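Local coordinates for protein putative nitroreductase (Thermotoga maritima, PDB 1VKW) that is a putative nitroreductase, probably an oxidoreductase of the FMN-dependent nitroreductase clan, whose exact reaction is not established, at residues E140-I153 with W164-S176. Numbering follows the deposited sequence.
Sequences ELPPEIVKIVEMTI and WKIKYTGGELCIS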
loop_
_atom_site.group_PDB
_atom_site.type_symbol
_atom_site.label_atom_id
_atom_site.label_comp_id
_atom_site.label_asym_id
_atom_site.label_seq_id
_atom_site.Cartn_x
_atom_site.Cartn_y
_atom_site.Cartn_z
ATOM N N GLU A 140 -0.926 19.425 -17.721
ATOM C CA GLU A 140 -2.149 18.833 -18.285
ATOM C C GLU A 140 -3.015 18.139 -17.218
ATOM O O GLU A 140 -4.094 17.603 -17.529
ATOM C CB GLU A 140 -1.783 17.836 -19.390
ATOM C CG GLU A 140 -1.084 18.484 -20.582
ATOM C CD GLU A 140 -0.384 17.490 -21.496
ATOM O OE1 GLU A 140 -0.438 16.270 -21.239
ATOM O OE2 GLU A 140 0.233 17.941 -22.489
ATOM N N LEU A 141 -2.544 18.143 -15.968
ATOM C CA LEU A 141 -3.249 17.492 -14.869
ATOM C C LEU A 141 -4.066 18.465 -14.043
ATOM O O LEU A 141 -3.530 19.458 -13.543
ATOM C CB LEU A 141 -2.255 16.803 -13.939
ATOM C CG LEU A 141 -1.899 15.374 -14.314
ATOM C CD1 LEU A 141 -1.520 15.240 -15.780
ATOM C CD2 LEU A 141 -0.785 14.907 -13.388
ATOM N N PRO A 142 -5.348 18.169 -13.847
ATOM C CA PRO A 142 -6.144 18.949 -12.905
ATOM C C PRO A 142 -5.604 18.694 -11.492
ATOM O O PRO A 142 -4.930 17.674 -11.267
ATOM C CB PRO A 142 -7.569 18.406 -13.069
ATOM C CG PRO A 142 -7.504 17.297 -14.014
ATOM C CD PRO A 142 -6.116 17.078 -14.462
ATOM N N PRO A 143 -5.886 19.598 -10.558
ATOM C CA PRO A 143 -5.336 19.501 -9.204
ATOM C C PRO A 143 -5.599 18.167 -8.491
ATOM O O PRO A 143 -4.732 17.695 -7.760
ATOM C CB PRO A 143 -5.998 20.672 -8.467
ATOM C CG PRO A 143 -6.348 21.636 -9.537
ATOM C CD PRO A 143 -6.726 20.797 -10.723
ATOM N N GLU A 144 -6.755 17.545 -8.717
ATOM C CA GLU A 144 -7.037 16.276 -8.037
ATOM C C GLU A 144 -6.022 15.226 -8.492
ATOM O O GLU A 144 -5.577 14.395 -7.704
ATOM C CB GLU A 144 -8.457 15.757 -8.314
ATOM C CG GLU A 144 -9.586 16.631 -7.806
ATOM C CD GLU A 144 -9.969 17.741 -8.769
ATOM O OE1 GLU A 144 -9.227 17.980 -9.755
ATOM O OE2 GLU A 144 -11.014 18.378 -8.527
ATOM N N ILE A 145 -5.647 15.274 -9.767
ATOM C CA ILE A 145 -4.805 14.220 -10.327
ATOM C C ILE A 145 -3.351 14.398 -9.891
ATOM O O ILE A 145 -2.663 13.415 -9.592
ATOM C CB ILE A 145 -4.931 14.153 -11.856
ATOM C CG1 ILE A 145 -6.407 14.188 -12.285
ATOM C CG2 ILE A 145 -4.252 12.909 -12.386
ATOM C CD1 ILE A 145 -7.310 13.146 -11.598
ATOM N N VAL A 146 -2.893 15.650 -9.837
ATOM C CA VAL A 146 -1.571 15.946 -9.295
ATOM C C VAL A 146 -1.464 15.286 -7.908
ATOM O O VAL A 146 -0.507 14.557 -7.635
ATOM C CB VAL A 146 -1.306 17.453 -9.200
ATOM C CG1 VAL A 146 0.038 17.717 -8.566
ATOM C CG2 VAL A 146 -1.363 18.106 -10.594
ATOM N N LYS A 147 -2.479 15.481 -7.071
ATOM C CA LYS A 147 -2.457 14.911 -5.723
ATOM C C LYS A 147 -2.380 13.380 -5.734
ATOM O O LYS A 147 -1.572 12.788 -5.009
ATOM C CB LYS A 147 -3.683 15.358 -4.926
ATOM C CG LYS A 147 -3.604 15.020 -3.442
ATOM C CD LYS A 147 -4.724 15.712 -2.668
ATOM C CE LYS A 147 -4.394 15.839 -1.173
ATOM N NZ LYS A 147 -5.464 16.563 -0.442
ATOM N N ILE A 148 -3.208 12.734 -6.554
ATOM C CA ILE A 148 -3.196 11.261 -6.636
ATOM C C ILE A 148 -1.835 10.752 -7.110
ATOM O O ILE A 148 -1.324 9.785 -6.563
ATOM C CB ILE A 148 -4.311 10.730 -7.556
ATOM C CG1 ILE A 148 -5.688 10.988 -6.934
ATOM C CG2 ILE A 148 -4.135 9.253 -7.789
ATOM C CD1 ILE A 148 -6.807 10.936 -7.928
ATOM N N VAL A 149 -1.247 11.404 -8.112
ATOM C CA VAL A 149 0.050 10.977 -8.627
ATOM C C VAL A 149 1.151 11.120 -7.578
ATOM O O VAL A 149 2.003 10.228 -7.436
ATOM C CB VAL A 149 0.447 11.725 -9.919
ATOM C CG1 VAL A 149 1.860 11.318 -10.358
ATOM C CG2 VAL A 149 -0.512 11.362 -11.050
ATOM N N GLU A 150 1.139 12.241 -6.862
ATOM C CA GLU A 150 2.101 12.481 -5.798
ATOM C C GLU A 150 2.005 11.403 -4.727
ATOM O O GLU A 150 3.017 10.903 -4.239
ATOM C CB GLU A 150 1.880 13.868 -5.176
ATOM C CG GLU A 150 2.298 15.021 -6.079
ATOM C CD GLU A 150 1.795 16.385 -5.632
ATOM O OE1 GLU A 150 1.187 16.504 -4.543
ATOM O OE2 GLU A 150 2.026 17.367 -6.384
HETATM N N MSE A 151 0.782 11.038 -4.361
HETATM C CA MSE A 151 0.563 10.007 -3.331
HETATM C C MSE A 151 0.949 8.615 -3.822
HETATM O O MSE A 151 1.408 7.784 -3.038
HETATM C CB MSE A 151 -0.899 9.992 -2.890
HETATM C CG MSE A 151 -1.346 11.232 -2.177
HETATM SE SE MSE A 151 -0.354 11.560 -0.513
HETATM C CE MSE A 151 1.021 12.832 -1.254
ATOM N N THR A 152 0.750 8.365 -5.115
ATOM C CA THR A 152 1.139 7.107 -5.742
ATOM C C THR A 152 2.668 6.919 -5.760
ATOM O O THR A 152 3.148 5.816 -5.484
ATOM C CB THR A 152 0.566 7.037 -7.192
ATOM O OG1 THR A 152 -0.867 7.114 -7.152
ATOM C CG2 THR A 152 0.869 5.705 -7.863
ATOM N N ILE A 153 3.405 7.993 -6.072
ATOM C CA ILE A 153 4.889 7.974 -6.111
ATOM C C ILE A 153 5.515 7.695 -4.747
ATOM O O ILE A 153 6.628 7.192 -4.674
ATOM C CB ILE A 153 5.466 9.340 -6.659
ATOM C CG1 ILE A 153 5.037 9.596 -8.107
ATOM C CG2 ILE A 153 7.003 9.399 -6.535
ATOM C CD1 ILE A 153 4.935 8.376 -8.936
ATOM N N TRP A 164 7.248 2.446 -12.162
ATOM C CA TRP A 164 5.917 2.854 -12.642
ATOM C C TRP A 164 5.964 3.844 -13.782
ATOM O O TRP A 164 6.770 4.779 -13.795
ATOM C CB TRP A 164 5.104 3.467 -11.509
ATOM C CG TRP A 164 5.195 2.722 -10.233
ATOM C CD1 TRP A 164 4.728 1.473 -9.979
ATOM C CD2 TRP A 164 5.775 3.191 -9.013
ATOM N NE1 TRP A 164 4.992 1.128 -8.676
ATOM C CE2 TRP A 164 5.624 2.169 -8.057
ATOM C CE3 TRP A 164 6.403 4.376 -8.628
ATOM C CZ2 TRP A 164 6.082 2.293 -6.742
ATOM C CZ3 TRP A 164 6.856 4.499 -7.309
ATOM C CH2 TRP A 164 6.687 3.464 -6.393
ATOM N N LYS A 165 5.080 3.642 -14.746
ATOM C CA LYS A 165 4.833 4.640 -15.767
ATOM C C LYS A 165 3.359 4.983 -15.650
ATOM O O LYS A 165 2.519 4.077 -15.678
ATOM C CB LYS A 165 5.176 4.076 -17.147
ATOM C CG LYS A 165 5.348 5.090 -18.265
ATOM C CD LYS A 165 5.956 4.413 -19.535
ATOM C CE LYS A 165 6.104 5.362 -20.727
ATOM N NZ LYS A 165 6.517 4.659 -22.003
ATOM N N ILE A 166 3.052 6.274 -15.507
ATOM C CA ILE A 166 1.697 6.738 -15.197
ATOM C C ILE A 166 1.187 7.653 -16.296
ATOM O O ILE A 166 1.912 8.543 -16.774
ATOM C CB ILE A 166 1.674 7.505 -13.842
ATOM C CG1 ILE A 166 2.302 6.666 -12.721
ATOM C CG2 ILE A 166 0.248 7.973 -13.477
ATOM C CD1 ILE A 166 2.453 7.450 -11.393
ATOM N N LYS A 167 -0.070 7.442 -16.683
ATOM C CA LYS A 167 -0.691 8.228 -17.732
ATOM C C LYS A 167 -2.100 8.592 -17.329
ATOM O O LYS A 167 -2.872 7.736 -16.903
ATOM C CB LYS A 167 -0.706 7.453 -19.067
ATOM C CG LYS A 167 -1.284 8.240 -20.229
ATOM C CD LYS A 167 -1.212 7.464 -21.542
ATOM C CE LYS A 167 -2.010 6.164 -21.501
ATOM N NZ LYS A 167 -1.918 5.462 -22.820
ATOM N N TYR A 168 -2.420 9.871 -17.465
ATOM C CA TYR A 168 -3.742 10.391 -17.190
ATOM C C TYR A 168 -4.408 10.683 -18.535
ATOM O O TYR A 168 -3.825 11.386 -19.375
ATOM C CB TYR A 168 -3.619 11.674 -16.361
ATOM C CG TYR A 168 -4.903 12.449 -16.242
ATOM C CD1 TYR A 168 -5.986 11.932 -15.546
ATOM C CD2 TYR A 168 -5.028 13.711 -16.820
ATOM C CE1 TYR A 168 -7.171 12.653 -15.437
ATOM C CE2 TYR A 168 -6.191 14.425 -16.726
ATOM C CZ TYR A 168 -7.260 13.897 -16.033
ATOM O OH TYR A 168 -8.409 14.629 -15.932
ATOM N N THR A 169 -5.616 10.165 -18.740
ATOM C CA THR A 169 -6.317 10.347 -20.022
ATOM C C THR A 169 -7.571 11.217 -19.984
ATOM O O THR A 169 -8.254 11.350 -20.995
ATOM C CB THR A 169 -6.721 8.988 -20.576
ATOM O OG1 THR A 169 -7.558 8.312 -19.621
ATOM C CG2 THR A 169 -5.515 8.106 -20.756
ATOM N N GLY A 170 -7.883 11.821 -18.842
ATOM C CA GLY A 170 -9.154 12.523 -18.695
ATOM C C GLY A 170 -10.059 11.751 -17.755
ATOM O O GLY A 170 -10.281 12.182 -16.623
ATOM N N GLY A 171 -10.571 10.608 -18.208
ATOM C CA GLY A 171 -11.402 9.749 -17.356
ATOM C C GLY A 171 -10.643 8.797 -16.424
ATOM O O GLY A 171 -11.177 8.341 -15.416
ATOM N N GLU A 172 -9.396 8.497 -16.758
ATOM C CA GLU A 172 -8.668 7.400 -16.113
ATOM C C GLU A 172 -7.235 7.755 -15.810
ATOM O O GLU A 172 -6.652 8.619 -16.458
ATOM C CB GLU A 172 -8.657 6.165 -17.015
ATOM C CG GLU A 172 -10.009 5.792 -17.569
ATOM C CD GLU A 172 -9.984 4.527 -18.388
ATOM O OE1 GLU A 172 -8.890 3.992 -18.676
ATOM O OE2 GLU A 172 -11.079 4.065 -18.737
ATOM N N LEU A 173 -6.684 7.054 -14.829
ATOM C CA LEU A 173 -5.274 7.137 -14.465
ATOM C C LEU A 173 -4.780 5.727 -14.655
ATOM O O LEU A 173 -5.358 4.790 -14.102
ATOM C CB LEU A 173 -5.100 7.596 -13.013
ATOM C CG LEU A 173 -3.744 8.095 -12.498
ATOM C CD1 LEU A 173 -3.104 9.165 -13.380
ATOM C CD2 LEU A 173 -3.946 8.658 -11.104
ATOM N N CYS A 174 -3.783 5.579 -15.518
ATOM C CA CYS A 174 -3.227 4.273 -15.864
ATOM C C CYS A 174 -1.810 4.132 -15.340
ATOM O O CYS A 174 -0.997 5.029 -15.517
ATOM C CB CYS A 174 -3.249 4.084 -17.377
ATOM S SG CYS A 174 -4.923 4.115 -18.077
ATOM N N ILE A 175 -1.536 3.000 -14.694
ATOM C CA ILE A 175 -0.213 2.660 -14.198
ATOM C C ILE A 175 0.244 1.378 -14.881
ATOM O O ILE A 175 -0.455 0.361 -14.825
ATOM C CB ILE A 175 -0.251 2.432 -12.678
ATOM C CG1 ILE A 175 -0.762 3.686 -11.963
ATOM C CG2 ILE A 175 1.128 2.037 -12.159
ATOM C CD1 ILE A 175 -1.079 3.451 -10.506
ATOM N N SER A 176 1.413 1.436 -15.516
ATOM C CA SER A 176 2.040 0.273 -16.140
ATOM C C SER A 176 3.362 -0.040 -15.449
ATOM O O SER A 176 4.112 0.875 -15.069
ATOM C CB SER A 176 2.311 0.537 -17.619
ATOM O OG SER A 176 1.173 1.075 -18.276
#
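Tyr-168 meets Pro-142 and Ile-145 where helix 143-153 packs on one face of the β-hairpin formed by strands 165-168 and 172-176, a helix-on-sheet layer of what is probably the α+β nitroreductase fold. The helix axis lies 10.9 Å from that of strand 172-176 and crosses it at -22°, the spacing usual for a helix packed on a sheet; no hydrogen bond links the two segments.

Aromatic contacts dominate the end where the helix begins. With CG anti to the backbone N (chi1 169°), the Tyr-168 ring lies against the start of the helix, and Ile-145 CG1 sits over one ring face, 4.0 Å from the centroid and 27° off the normal, a CH-pi contact. The side chain of Pro-142, the N-cap residue, meets the tyrosine head-on, its CD 3.5 Å from Tyr-168 CE2 and oblique to the ring, while the carbonyl oxygen of Glu-140 lies at the ring edge near its plane.

Aliphatic contacts fill the middle. Leu-173 spreads its two methyls over the helix: CD1 touches Ile-145 CG2 and Val-149 CG2, and CD2 presses on Ile-148 CG2 at 3.4 Å, tighter than usual for two carbons. Ile-166 CD1 is shared by Val-149 CG1 and Ile-153 CD1, the latter at 3.6 Å. Helix 180-198 adds to this core through Thr-193 against Ile-148 and Ala-190 against Thr-152, and the Cys-174–Cys-213 disulfide ties the hairpin to strand 211-215.

Two polar groups at the far end of the helix have identified partners. Ile-153 O, 3.8 Å from Trp-164 CZ3, accepts a hydrogen bond from Arg-127. Thr-152 points its methyl at Ile-175 CD1, tip to tip, while its hydroxyl turns back to the helix: OG1 donates to Ile-148 O at 2.8 Å, from the face of that carbonyl plane opposite to Thr-152 N.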